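Side-chain contacts in uncharacterized protein (Bacteroides ovatus, PDB 4DQA), which is of unknown function but, with a concanavalin A-like lectin domain following an E-set-related N-terminal domain, may bind carbohydrate: residues A[47-52]-A[69-74]; A[164-169]-A[296-301]; A[262-267]-A[312-317]. One frame throughout, in Å; residues are numbered along the deposited sequence. Where two conformers were deposited one is given.

Contact 1. Residues A[47-52]-A[69-74]; sequences YSVAEP and LDVSQV
The turn that presents V71 and V74 to V49 is fastened by a 2.8 Å hydrogen bond from D70 N to Q73 OE1. The donor lies in the plane of the Q73 amide, on a lone pair of OE1, although the N-H points at the oxygen with a bend (139°). Backbone bonding runs the other way between the same two residues, Q73 N to D70 O at 2.9 Å, and V74 N to V71 O (3.1 Å) follows one residue on. D70 and Q73 are therefore joined twice across the short 3-10 segment 71-72, and Q73 NE2 adds a bond to S98 O that holds the far side of the amide.

Across the contact the interaction is purely apolar. V49 supplies more than half of the buried surface and uses both methyl branches. Its CG1, anti to the backbone N (chi1 176°), meets V71 CG2 at 3.9 Å; the two valines pass alongside one another, pointing in opposite directions. Its CG2 faces V74 CG1 more loosely, at 4.3 Å. One strand residue thus touches both the start and the exit of the turn. V71 is exposed and V49 and V74 are partly so; with none of the three buried, this is a surface contact.

V49 ends strand 43-49, which runs between strands 80-83 and 107-117 in one sheet of the N-terminal domain. V74 opens strand 74-76, at the edge of the other sheet beside strand 93-97, and also packs on L97 and L111; the contact therefore links the end of an inner strand of one sheet to the edge strand of the other.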
ATOM      1  N   TYR A  47      35.025   3.452   9.394  1.00 13.69           N
ATOM      2  CA  TYR A  47      33.599   3.181   9.315  1.00 12.69           C
ATOM      3  C   TYR A  47      33.280   2.038   8.381  1.00 15.30           C
ATOM      4  O   TYR A  47      34.021   1.739   7.436  1.00 15.32           O
ATOM      5  CB  TYR A  47      32.861   4.444   8.843  1.00 13.33           C
ATOM      6  CG  TYR A  47      33.095   5.642   9.732  1.00 12.87           C
ATOM      7  CD1 TYR A  47      32.392   5.784  10.926  1.00 13.79           C
ATOM      8  CD2 TYR A  47      34.023   6.626   9.408  1.00 15.57           C
ATOM      9  CE1 TYR A  47      32.611   6.849  11.759  1.00 14.94           C
ATOM     10  CE2 TYR A  47      34.235   7.713  10.238  1.00 15.99           C
ATOM     11  CZ  TYR A  47      33.525   7.815  11.415  1.00 15.03           C
ATOM     12  OH  TYR A  47      33.741   8.904  12.242  1.00 16.95           O
ATOM     13  N   SER A  48      32.132   1.426   8.619  1.00 15.38           N
ATOM     14  CA  SER A  48      31.625   0.409   7.717  1.00 15.78           C
ATOM     15  C   SER A  48      30.115   0.365   7.807  1.00 15.68           C
ATOM     16  O   SER A  48      29.528   0.865   8.764  1.00 17.33           O
ATOM     17  CB  SER A  48      32.177  -0.958   8.077  1.00 17.36           C
ATOM     18  OG  SER A  48      31.727  -1.356   9.372  1.00 18.42           O
ATOM     19  N   VAL A  49      29.477  -0.231   6.814  1.00 16.93           N
ATOM     20  CA  VAL A  49      28.033  -0.470   6.904  1.00 17.31           C
ATOM     21  C   VAL A  49      27.821  -1.661   7.807  1.00 17.83           C
ATOM     22  O   VAL A  49      28.479  -2.699   7.671  1.00 18.20           O
ATOM     23  CB  VAL A  49      27.444  -0.724   5.531  1.00 19.02           C
ATOM     24  CG1 VAL A  49      25.952  -1.073   5.629  1.00 21.27           C
ATOM     25  CG2 VAL A  49      27.677   0.481   4.620  1.00 22.34           C
ATOM     26  N   ALA A  50      26.945  -1.516   8.790  1.00 16.22           N
ATOM     27  CA  ALA A  50      26.703  -2.576   9.739  1.00 17.04           C
ATOM     28  C   ALA A  50      25.968  -3.760   9.106  1.00 18.39           C
ATOM     29  O   ALA A  50      25.362  -3.639   8.055  1.00 20.54           O
ATOM     30  CB  ALA A  50      25.885  -2.055  10.912  1.00 19.75           C
ATOM     31  N   GLU A  51      26.024  -4.888   9.785  1.00 20.44           N
ATOM     32  CA  GLU A  51      25.353  -6.094   9.325  1.00 21.80           C
ATOM     33  C   GLU A  51      23.842  -5.898   9.248  1.00 22.29           C
ATOM     34  O   GLU A  51      23.253  -5.226  10.092  1.00 23.05           O
ATOM     35  CB  GLU A  51      25.641  -7.237  10.291  1.00 21.34           C
ATOM     36  CG  GLU A  51      27.104  -7.684  10.335  1.00 28.63           C
ATOM     37  CD  GLU A  51      27.462  -8.653   9.219  1.00 40.55           C
ATOM     38  OE1 GLU A  51      26.778  -8.664   8.167  1.00 40.57           O
ATOM     39  OE2 GLU A  51      28.425  -9.426   9.403  1.00 43.17           O
ATOM     40  N   PRO A  52      23.191  -6.492   8.236  1.00 22.84           N
ATOM     41  CA  PRO A  52      21.730  -6.382   8.170  1.00 23.04           C
ATOM     42  C   PRO A  52      21.022  -6.860   9.445  1.00 19.00           C
ATOM     43  O   PRO A  52      19.938  -6.345   9.726  1.00 19.30           O
ATOM     44  CB  PRO A  52      21.365  -7.275   6.979  1.00 28.83           C
ATOM     45  CG  PRO A  52      22.573  -7.238   6.100  1.00 33.23           C
ATOM     46  CD  PRO A  52      23.754  -7.158   7.044  1.00 26.61           C
ATOM     47  N   LEU A  69      19.170  -0.531   3.205  1.00 25.25           N
ATOM     48  CA  LEU A  69      19.620  -0.090   1.894  1.00 29.13           C
ATOM     49  C   LEU A  69      20.720  -1.039   1.429  1.00 31.17           C
ATOM     50  O   LEU A  69      21.387  -1.651   2.253  1.00 33.18           O
ATOM     51  CB  LEU A  69      20.195   1.320   1.986  1.00 29.04           C
ATOM     52  CG  LEU A  69      19.210   2.468   2.160  1.00 31.32           C
ATOM     53  CD1 LEU A  69      19.953   3.761   2.365  1.00 38.72           C
ATOM     54  CD2 LEU A  69      18.330   2.558   0.949  1.00 32.21           C
ATOM     55  N   ASP A  70      20.901  -1.142   0.113  1.00 35.87           N
ATOM     56  CA  ASP A  70      22.003  -1.920  -0.459  1.00 39.59           C
ATOM     57  C   ASP A  70      23.334  -1.186  -0.354  1.00 33.44           C
ATOM     58  O   ASP A  70      23.435  -0.022  -0.698  1.00 38.95           O
ATOM     59  CB  ASP A  70      21.716  -2.247  -1.930  1.00 47.14           C
ATOM     60  CG  ASP A  70      20.649  -3.305  -2.093  1.00 59.77           C
ATOM     61  OD1 ASP A  70      20.437  -4.096  -1.143  1.00 65.63           O
ATOM     62  OD2 ASP A  70      20.028  -3.344  -3.180  1.00 65.19           O
ATOM     63  N   VAL A  71      24.358  -1.893   0.096  1.00 32.23           N
ATOM     64  CA  VAL A  71      25.684  -1.339   0.285  1.00 30.95           C
ATOM     65  C   VAL A  71      26.240  -0.815  -1.028  1.00 29.51           C
ATOM     66  O   VAL A  71      27.092   0.072  -1.029  1.00 31.24           O
ATOM     67  CB  VAL A  71      26.641  -2.414   0.827  1.00 38.87           C
ATOM     68  CG1 VAL A  71      28.058  -1.872   0.969  1.00 43.36           C
ATOM     69  CG2 VAL A  71      26.124  -2.932   2.155  1.00 43.74           C
ATOM     70  N   SER A  72      25.766  -1.364  -2.142  1.00 32.63           N
ATOM     71  CA  SER A  72      26.268  -0.950  -3.445  1.00 35.40           C
ATOM     72  C   SER A  72      25.887   0.486  -3.745  1.00 32.55           C
ATOM     73  O   SER A  72      26.489   1.122  -4.603  1.00 43.48           O
ATOM     74  CB  SER A  72      25.754  -1.874  -4.555  1.00 41.94           C
ATOM     75  OG  SER A  72      24.355  -1.732  -4.758  1.00 45.00           O
ATOM     76  N   GLN A  73      24.891   1.012  -3.046  1.00 33.35           N
ATOM     77  CA  GLN A  73      24.472   2.388  -3.300  1.00 38.45           C
ATOM     78  C   GLN A  73      25.077   3.374  -2.287  1.00 31.94           C
ATOM     79  O   GLN A  73      24.708   4.548  -2.251  1.00 35.61           O
ATOM     80  CB  GLN A  73      22.933   2.488  -3.369  1.00 48.85           C
ATOM     81  CG  GLN A  73      22.207   2.254  -2.060  1.00 48.14           C
ATOM     82  CD  GLN A  73      20.723   1.888  -2.244  1.00 52.03           C
ATOM     83  OE1 GLN A  73      20.258   0.852  -1.750  1.00 50.64           O
ATOM     84  NE2 GLN A  73      19.976   2.746  -2.931  1.00 42.70           N
ATOM     85  N   VAL A  74      26.036   2.900  -1.498  1.00 26.11           N
ATOM     86  CA  VAL A  74      26.699   3.723  -0.499  1.00 25.29           C
ATOM     87  C   VAL A  74      28.173   3.947  -0.847  1.00 25.35           C
ATOM     88  O   VAL A  74      28.906   2.995  -1.102  1.00 27.51           O
ATOM     89  CB  VAL A  74      26.650   3.047   0.880  1.00 26.41           C
ATOM     90  CG1 VAL A  74      27.381   3.857   1.902  1.00 25.71           C
ATOM     91  CG2 VAL A  74      25.210   2.833   1.304  1.00 30.53           C
TER

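Contact 2. Residues A[164-169]-A[296-301]; sequences TYEALI and NQLKQN
This is a buried contact, part apolar and part bridged by water, where the last turn of the short helix 295-300 lies against strand 163-171 of the concanavalin A-like domain. L298 CD2 packs against T164 CG2 at 4.2 Å, and the same methyl lies in van der Waals contact with the carboxylate at E166 OE1, 3.6 Å away, so it serves both strand residues. E166 sends its CG between its backbone N and carbonyl carbon (chi1 61°) and then runs extended, which carries the carboxylate out to the helix.

Water 1 links E166 OE1 to L298 O, with 2.8 Å from its oxygen to each. Water 2 stands 2.8 Å from E166 OE2 and makes only a weak bond to Q297 O. That carbonyl also receives N301 ND2 at 2.9 Å, nearly straight (158°) and on a lone pair, closing the helix end with a side chain.

E166 OE2 has firmer partners outside the pair, a salt bridge to R287 NH1 and a hydrogen bond from W289 NE1, while R287 NH2 reaches N301 O. R287 and W289 belong to strand 282-289, which flanks strand 163-171 on one edge as strand 223-231 does on the other; the helix covers the sheet here.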
ATOM      1  N   THR A 164     -12.790 -11.456  -0.563  1.00 15.53           N
ATOM      2  CA  THR A 164     -12.761 -10.014  -0.311  1.00 15.51           C
ATOM      3  C   THR A 164     -12.928  -9.270  -1.611  1.00 14.89           C
ATOM      4  O   THR A 164     -12.296  -9.605  -2.622  1.00 15.57           O
ATOM      5  CB  THR A 164     -11.415  -9.592   0.304  1.00 14.62           C
ATOM      6  OG1 THR A 164     -11.186 -10.325   1.501  1.00 18.36           O
ATOM      7  CG2 THR A 164     -11.400  -8.104   0.628  1.00 16.69           C
ATOM      8  N   TYR A 165     -13.775  -8.245  -1.585  1.00 15.18           N
ATOM      9  CA  TYR A 165     -13.788  -7.219  -2.623  1.00 13.86           C
ATOM     10  C   TYR A 165     -13.264  -5.968  -1.948  1.00 14.31           C
ATOM     11  O   TYR A 165     -13.694  -5.658  -0.838  1.00 15.67           O
ATOM     12  CB  TYR A 165     -15.203  -6.857  -3.078  1.00 14.36           C
ATOM     13  CG  TYR A 165     -16.043  -7.898  -3.788  1.00 14.34           C
ATOM     14  CD1 TYR A 165     -15.516  -9.096  -4.251  1.00 15.89           C
ATOM     15  CD2 TYR A 165     -17.406  -7.649  -4.012  1.00 15.42           C
ATOM     16  CE1 TYR A 165     -16.310 -10.019  -4.921  1.00 16.68           C
ATOM     17  CE2 TYR A 165     -18.210  -8.569  -4.672  1.00 14.86           C
ATOM     18  CZ  TYR A 165     -17.661  -9.744  -5.138  1.00 16.13           C
ATOM     19  OH  TYR A 165     -18.449 -10.670  -5.799  1.00 17.80           O
ATOM     20  N   GLU A 166     -12.404  -5.211  -2.607  1.00 15.01           N
ATOM     21  CA  GLU A 166     -12.004  -3.911  -2.052  1.00 12.66           C
ATOM     22  C   GLU A 166     -11.666  -2.933  -3.154  1.00 12.46           C
ATOM     23  O   GLU A 166     -11.320  -3.322  -4.266  1.00 12.11           O
ATOM     24  CB  GLU A 166     -10.862  -3.984  -1.042  1.00 15.16           C
ATOM     25  CG  GLU A 166      -9.591  -4.549  -1.605  1.00 16.17           C
ATOM     26  CD  GLU A 166      -8.423  -4.522  -0.627  1.00 16.99           C
ATOM     27  OE1 GLU A 166      -8.389  -3.626   0.234  1.00 15.23           O
ATOM     28  OE2 GLU A 166      -7.501  -5.373  -0.750  1.00 15.70           O
ATOM     29  N   ALA A 167     -11.818  -1.654  -2.846  1.00 12.99           N
ATOM     30  CA  ALA A 167     -11.475  -0.582  -3.786  1.00 11.51           C
ATOM     31  C   ALA A 167     -11.381   0.733  -3.058  1.00 11.42           C
ATOM     32  O   ALA A 167     -12.038   0.948  -2.024  1.00 12.51           O
ATOM     33  CB  ALA A 167     -12.525  -0.456  -4.849  1.00 12.89           C
ATOM     34  N   LEU A 168     -10.607   1.648  -3.629  1.00 10.70           N
ATOM     35  CA  LEU A 168     -10.721   3.076  -3.317  1.00 11.03           C
ATOM     36  C   LEU A 168     -11.720   3.653  -4.313  1.00 10.95           C
ATOM     37  O   LEU A 168     -11.607   3.430  -5.533  1.00 11.56           O
ATOM     38  CB  LEU A 168      -9.387   3.803  -3.472  1.00 11.73           C
ATOM     39  CG  LEU A 168      -8.321   3.398  -2.472  1.00 12.09           C
ATOM     40  CD1 LEU A 168      -6.916   3.776  -2.978  1.00 13.37           C
ATOM     41  CD2 LEU A 168      -8.574   3.991  -1.093  1.00 14.44           C
ATOM     42  N   ILE A 169     -12.697   4.401  -3.800  1.00 11.32           N
ATOM     43  CA  ILE A 169     -13.733   5.006  -4.637  1.00 10.49           C
ATOM     44  C   ILE A 169     -13.933   6.465  -4.283  1.00  9.59           C
ATOM     45  O   ILE A 169     -13.700   6.917  -3.173  1.00 11.53           O
ATOM     46  CB  ILE A 169     -15.101   4.273  -4.528  1.00 11.05           C
ATOM     47  CG1 ILE A 169     -15.694   4.433  -3.129  1.00 13.72           C
ATOM     48  CG2 ILE A 169     -14.927   2.814  -4.916  1.00 12.60           C
ATOM     49  CD1 ILE A 169     -17.121   3.915  -3.043  1.00 15.71           C
ATOM     50  N   ASN A 296      -6.689  -5.613   9.740  1.00 23.82           N
ATOM     51  CA  ASN A 296      -5.333  -5.093   9.678  1.00 20.51           C
ATOM     52  C   ASN A 296      -4.776  -5.151   8.264  1.00 25.81           C
ATOM     53  O   ASN A 296      -4.094  -4.235   7.818  1.00 20.49           O
ATOM     54  CB  ASN A 296      -4.412  -5.830  10.632  1.00 27.05           C
ATOM     55  CG  ASN A 296      -4.664  -5.453  12.070  1.00 40.07           C
ATOM     56  OD1 ASN A 296      -5.207  -4.388  12.355  1.00 45.21           O
ATOM     57  ND2 ASN A 296      -4.266  -6.318  12.987  1.00 47.58           N
ATOM     58  N   GLN A 297      -5.081  -6.221   7.544  1.00 19.26           N
ATOM     59  CA  GLN A 297      -4.593  -6.320   6.168  1.00 19.43           C
ATOM     60  C   GLN A 297      -5.256  -5.283   5.284  1.00 20.12           C
ATOM     61  O   GLN A 297      -4.627  -4.734   4.381  1.00 19.04           O
ATOM     62  CB  GLN A 297      -4.835  -7.727   5.612  1.00 19.97           C
ATOM     63  CG  GLN A 297      -3.867  -8.751   6.138  1.00 19.83           C
ATOM     64  CD  GLN A 297      -4.280 -10.182   5.864  1.00 21.03           C
ATOM     65  OE1 GLN A 297      -5.441 -10.493   5.617  1.00 21.84           O
ATOM     66  NE2 GLN A 297      -3.296 -11.084   5.926  1.00 26.68           N
ATOM     67  N   LEU A 298      -6.530  -5.024   5.521  1.00 18.42           N
ATOM     68  CA  LEU A 298      -7.211  -4.009   4.745  1.00 16.03           C
ATOM     69  C   LEU A 298      -6.615  -2.637   5.030  1.00 16.58           C
ATOM     70  O   LEU A 298      -6.325  -1.895   4.100  1.00 18.06           O
ATOM     71  CB  LEU A 298      -8.698  -4.001   5.063  1.00 16.95           C
ATOM     72  CG  LEU A 298      -9.482  -5.248   4.667  1.00 19.01           C
ATOM     73  CD1 LEU A 298     -10.874  -5.179   5.258  1.00 20.42           C
ATOM     74  CD2 LEU A 298      -9.577  -5.370   3.174  1.00 17.03           C
ATOM     75  N   LYS A 299      -6.425  -2.312   6.305  1.00 18.41           N
ATOM     76  CA  LYS A 299      -5.917  -0.998   6.708  1.00 19.48           C
ATOM     77  C   LYS A 299      -4.543  -0.713   6.186  1.00 19.60           C
ATOM     78  O   LYS A 299      -4.284   0.396   5.703  1.00 21.79           O
ATOM     79  CB  LYS A 299      -5.863  -0.866   8.223  1.00 23.77           C
ATOM     80  CG  LYS A 299      -7.193  -0.721   8.852  1.00 24.45           C
ATOM     81  CD  LYS A 299      -7.062  -0.888  10.359  1.00 30.35           C
ATOM     82  CE  LYS A 299      -8.428  -0.816  11.017  1.00 39.79           C
ATOM     83  NZ  LYS A 299      -8.367  -1.183  12.455  1.00 48.13           N
ATOM     84  N   GLN A 300      -3.658  -1.701   6.276  1.00 19.86           N
ATOM     85  CA  GLN A 300      -2.268  -1.445   5.984  1.00 20.68           C
ATOM     86  C   GLN A 300      -1.971  -1.419   4.499  1.00 20.76           C
ATOM     87  O   GLN A 300      -0.971  -0.845   4.102  1.00 23.37           O
ATOM     88  CB  GLN A 300      -1.405  -2.484   6.674  1.00 30.95           C
ATOM     89  CG  GLN A 300      -1.460  -2.313   8.190  1.00 37.81           C
ATOM     90  CD  GLN A 300      -0.506  -3.228   8.908  1.00 53.09           C
ATOM     91  OE1 GLN A 300      -0.921  -4.225   9.509  1.00 51.39           O
ATOM     92  NE2 GLN A 300       0.788  -2.894   8.856  1.00 58.85           N
ATOM     93  N   ASN A 301      -2.859  -1.974   3.686  1.00 17.85           N
ATOM     94  CA  ASN A 301      -2.590  -2.105   2.255  1.00 16.22           C
ATOM     95  C   ASN A 301      -3.526  -1.313   1.348  1.00 16.06           C
ATOM     96  O   ASN A 301      -3.584  -1.559   0.155  1.00 16.01           O
ATOM     97  CB  ASN A 301      -2.602  -3.574   1.850  1.00 17.88           C
ATOM     98  CG  ASN A 301      -1.512  -4.341   2.521  1.00 21.13           C
ATOM     99  OD1 ASN A 301      -0.335  -4.167   2.198  1.00 23.53           O
ATOM    100  ND2 ASN A 301      -1.874  -5.114   3.532  1.00 22.50           N
TER
HETATM  101  O   HOH W   1      -6.061  -3.076   1.604  1.00 15.45           O
HETATM  102  O   HOH W   2      -5.874  -5.880   1.437  1.00 16.99           O

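Contact 3. Residues A[262-267]-A[312-317]; sequences MGFYIG and LALYYK
The core of the concanavalin A-like β-sandwich is crossed here, with strand 264-266 of one sheet facing strand 312-316 of the other. The evidence is geometric: the two strand segments run almost parallel, 22° apart, with their axes 11.6 Å from each other at closest approach. That is a face-to-face spacing filled by side chains, not the spacing of neighbours within a sheet.

I266 does most of the bridging through a single methyl. Its CG1 is anti to the carbonyl carbon (chi1 -63°) and the chain continues extended, so CD1 projects across the gap. There it meets L314 CD2 at 3.9 Å, the two side chains reaching tip to tip, and Y316 CD2 at 4.0 Å, where they cross obliquely. CD1 therefore touches both the leucine branch and the tyrosine ring, which lie side by side in front of it. F264, two residues earlier on its strand, adds a looser touch, CE1 to L314 CD2 at 4.5 Å. L314 was modelled in two conformers, so the distances to its CD2 describe one of them.

Other residues complete the packing. The F264 ring meets that of F154 edge-to-face, and I266 also packs on I150 and M283. Y316 keeps its hydroxyl satisfied within this interior by a hydrogen bond to I329 O. On strand 312-316, A313 and L314 together face V288 in a classic β bulge, which locally breaks the regular pairing with strand 282-289.

Y315, lying between the two inward residues, points to the opposite face of its strand. There E285 receives the Y315 hydroxyl on OE1 and the K317 ammonium on OE2, while K317 NZ is itself bonded to Y315 OH at 3.1 Å.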
HETATM    1  N   MSE A 262     -24.578 -13.433 -15.868  1.00 28.09           N
HETATM    2  CA  MSE A 262     -23.816 -12.452 -16.643  1.00 29.67           C
HETATM    3  C   MSE A 262     -22.376 -12.310 -16.157  1.00 25.55           C
HETATM    4  O   MSE A 262     -21.514 -11.683 -16.822  1.00 22.47           O
HETATM    5  CB  MSE A 262     -24.489 -11.086 -16.531  1.00 27.74           C
HETATM    6  CG  MSE A 262     -24.098 -10.305 -15.269  1.00 23.67           C
HETATM    7 SE   MSE A 262     -24.971 -10.990 -13.660  0.75 28.00          SE
HETATM    8  CE  MSE A 262     -26.789 -10.542 -14.139  1.00 30.73           C
ATOM      9  N   GLY A 263     -22.115 -12.882 -14.982  1.00 19.96           N
ATOM     10  CA  GLY A 263     -20.782 -12.918 -14.458  1.00 18.84           C
ATOM     11  C   GLY A 263     -20.436 -11.615 -13.770  1.00 16.26           C
ATOM     12  O   GLY A 263     -21.304 -10.791 -13.455  1.00 15.47           O
ATOM     13  N   PHE A 264     -19.155 -11.448 -13.555  1.00 16.94           N
ATOM     14  CA  PHE A 264     -18.614 -10.420 -12.702  1.00 13.91           C
ATOM     15  C   PHE A 264     -18.385  -9.143 -13.504  1.00 15.37           C
ATOM     16  O   PHE A 264     -17.802  -9.166 -14.591  1.00 14.52           O
ATOM     17  CB  PHE A 264     -17.294 -10.924 -12.114  1.00 15.75           C
ATOM     18  CG  PHE A 264     -16.767 -10.130 -10.958  1.00 15.47           C
ATOM     19  CD1 PHE A 264     -16.034  -8.966 -11.168  1.00 15.04           C
ATOM     20  CD2 PHE A 264     -16.931 -10.573  -9.652  1.00 17.00           C
ATOM     21  CE1 PHE A 264     -15.518  -8.224 -10.113  1.00 16.02           C
ATOM     22  CE2 PHE A 264     -16.403  -9.831  -8.590  1.00 18.40           C
ATOM     23  CZ  PHE A 264     -15.688  -8.673  -8.819  1.00 18.04           C
ATOM     24  N   TYR A 265     -18.805  -8.026 -12.933  1.00 13.17           N
ATOM     25  CA  TYR A 265     -18.593  -6.711 -13.529  1.00 13.20           C
ATOM     26  C   TYR A 265     -18.047  -5.732 -12.526  1.00 14.37           C
ATOM     27  O   TYR A 265     -18.350  -5.820 -11.330  1.00 15.07           O
ATOM     28  CB  TYR A 265     -19.905  -6.122 -14.073  1.00 12.41           C
ATOM     29  CG  TYR A 265     -20.262  -6.615 -15.454  1.00 14.26           C
ATOM     30  CD1 TYR A 265     -19.649  -6.050 -16.567  1.00 15.50           C
ATOM     31  CD2 TYR A 265     -21.147  -7.658 -15.653  1.00 15.35           C
ATOM     32  CE1 TYR A 265     -19.963  -6.497 -17.844  1.00 15.34           C
ATOM     33  CE2 TYR A 265     -21.459  -8.123 -16.941  1.00 16.64           C
ATOM     34  CZ  TYR A 265     -20.828  -7.526 -18.029  1.00 15.75           C
ATOM     35  OH  TYR A 265     -21.170  -8.012 -19.297  1.00 20.42           O
ATOM     36  N   ILE A 266     -17.270  -4.776 -13.033  1.00 13.19           N
ATOM     37  CA  ILE A 266     -16.864  -3.594 -12.279  1.00 11.50           C
ATOM     38  C   ILE A 266     -17.495  -2.383 -12.955  1.00 11.44           C
ATOM     39  O   ILE A 266     -17.445  -2.235 -14.178  1.00 12.52           O
ATOM     40  CB  ILE A 266     -15.321  -3.427 -12.259  1.00 12.33           C
ATOM     41  CG1 ILE A 266     -14.695  -4.627 -11.549  1.00 13.29           C
ATOM     42  CG2 ILE A 266     -14.926  -2.115 -11.590  1.00 14.31           C
ATOM     43  CD1 ILE A 266     -13.214  -4.805 -11.841  1.00 14.76           C
ATOM     44  N   GLY A 267     -18.160  -1.534 -12.177  1.00 11.30           N
ATOM     45  CA  GLY A 267     -18.584  -0.223 -12.649  1.00 11.81           C
ATOM     46  C   GLY A 267     -19.916  -0.109 -13.357  1.00 12.35           C
ATOM     47  O   GLY A 267     -20.469   0.989 -13.392  1.00 12.07           O
ATOM     48  N   LEU A 312      -4.602 -13.203  -4.341  1.00 15.71           N
ATOM     49  CA  LEU A 312      -5.072 -12.041  -5.067  1.00 14.04           C
ATOM     50  C   LEU A 312      -5.543 -12.506  -6.444  1.00 15.21           C
ATOM     51  O   LEU A 312      -4.733 -12.920  -7.278  1.00 16.14           O
ATOM     52  CB  LEU A 312      -3.968 -11.028  -5.189  1.00 13.93           C
ATOM     53  CG  LEU A 312      -4.288  -9.703  -5.838  1.00 12.26           C
ATOM     54  CD1 LEU A 312      -5.423  -8.936  -5.116  1.00 13.58           C
ATOM     55  CD2 LEU A 312      -3.015  -8.846  -5.894  1.00 13.92           C
ATOM     56  N   ALA A 313      -6.856 -12.506  -6.632  1.00 13.94           N
ATOM     57  CA  ALA A 313      -7.461 -13.048  -7.851  1.00 14.11           C
ATOM     58  C   ALA A 313      -7.616 -12.024  -8.967  1.00 14.09           C
ATOM     59  O   ALA A 313      -7.733 -12.375 -10.143  1.00 14.83           O
ATOM     60  CB  ALA A 313      -8.826 -13.690  -7.527  1.00 14.33           C
ATOM     61  N   LEU A 314      -7.640 -10.743  -8.601  1.00 13.72           N
ATOM     62  CA  LEU A 314      -7.845  -9.668  -9.558  0.50 12.92           C
ATOM     63  C   LEU A 314      -7.298  -8.396  -8.949  1.00 12.92           C
ATOM     64  O   LEU A 314      -7.523  -8.134  -7.765  1.00 13.19           O
ATOM     65  CB  LEU A 314      -9.332  -9.480  -9.824  0.50 13.73           C
ATOM     66  CG  LEU A 314      -9.649  -8.366 -10.823  0.50 14.76           C
ATOM     67  CD1 LEU A 314      -9.229  -8.837 -12.204  0.50 16.48           C
ATOM     68  CD2 LEU A 314     -11.108  -7.955 -10.785  0.50 15.89           C
ATOM     69  N   TYR A 315      -6.590  -7.604  -9.740  1.00 11.85           N
ATOM     70  CA  TYR A 315      -6.037  -6.328  -9.256  1.00 11.56           C
ATOM     71  C   TYR A 315      -5.973  -5.323 -10.369  1.00 12.55           C
ATOM     72  O   TYR A 315      -5.202  -5.486 -11.310  1.00 13.14           O
ATOM     73  CB  TYR A 315      -4.632  -6.592  -8.716  1.00 12.87           C
ATOM     74  CG  TYR A 315      -3.949  -5.451  -7.968  1.00 12.74           C
ATOM     75  CD1 TYR A 315      -4.634  -4.319  -7.535  1.00 11.92           C
ATOM     76  CD2 TYR A 315      -2.602  -5.552  -7.690  1.00 12.83           C
ATOM     77  CE1 TYR A 315      -3.968  -3.300  -6.825  1.00 11.34           C
ATOM     78  CE2 TYR A 315      -1.936  -4.558  -7.012  1.00 12.68           C
ATOM     79  CZ  TYR A 315      -2.626  -3.459  -6.542  1.00 13.13           C
ATOM     80  OH  TYR A 315      -1.912  -2.499  -5.868  1.00 14.04           O
ATOM     81  N   TYR A 316      -6.758  -4.254 -10.259  1.00 10.82           N
ATOM     82  CA  TYR A 316      -6.626  -3.127 -11.147  1.00 12.13           C
ATOM     83  C   TYR A 316      -6.233  -1.903 -10.341  1.00 11.50           C
ATOM     84  O   TYR A 316      -7.040  -1.368  -9.566  1.00 11.87           O
ATOM     85  CB  TYR A 316      -7.947  -2.837 -11.876  1.00 12.70           C
ATOM     86  CG  TYR A 316      -8.291  -3.833 -12.964  1.00 11.74           C
ATOM     87  CD1 TYR A 316      -7.519  -3.911 -14.119  1.00 12.49           C
ATOM     88  CD2 TYR A 316      -9.355  -4.716 -12.827  1.00 13.27           C
ATOM     89  CE1 TYR A 316      -7.821  -4.825 -15.116  1.00 11.88           C
ATOM     90  CE2 TYR A 316      -9.679  -5.616 -13.816  1.00 13.46           C
ATOM     91  CZ  TYR A 316      -8.892  -5.687 -14.963  1.00 13.57           C
ATOM     92  OH  TYR A 316      -9.182  -6.584 -15.964  1.00 14.00           O
ATOM     93  N   LYS A 317      -5.013  -1.420 -10.553  1.00 10.08           N
ATOM     94  CA  LYS A 317      -4.576  -0.187  -9.899  1.00 10.15           C
ATOM     95  C   LYS A 317      -5.326   1.020 -10.462  1.00 10.70           C
ATOM     96  O   LYS A 317      -5.688   1.929  -9.722  1.00 10.90           O
ATOM     97  CB  LYS A 317      -3.066   0.014 -10.066  1.00 12.67           C
ATOM     98  CG  LYS A 317      -2.276  -1.105  -9.408  1.00 13.19           C
ATOM     99  CD  LYS A 317      -0.746  -0.903  -9.424  1.00 13.13           C
ATOM    100  CE  LYS A 317      -0.293   0.255  -8.531  1.00 12.36           C
ATOM    101  NZ  LYS A 317      -0.611   0.016  -7.074  1.00 14.18           N
TER

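How the contacts relate
Contact 1 comes first along the chain and closes a short loop of 16 intervening residues that holds most of helix 52-62. It is finished before the others begin and lies in the N-terminal domain, its nearest atoms about 19 Å from contact 2 and about 21 Å from contact 3. Contact 2 then opens at 164-169 and closes 127 residues later at helix 295-300. Contact 3 starts inside that span, at 262-267, and closes beyond it at 312-317, so the two cross. They share the eight-stranded sheet: contact 2 adds the helix to it, contact 3 the opposing sheet. Packing of Y165 OH on F264 CE2, 3.6 Å apart, brings the two into touch.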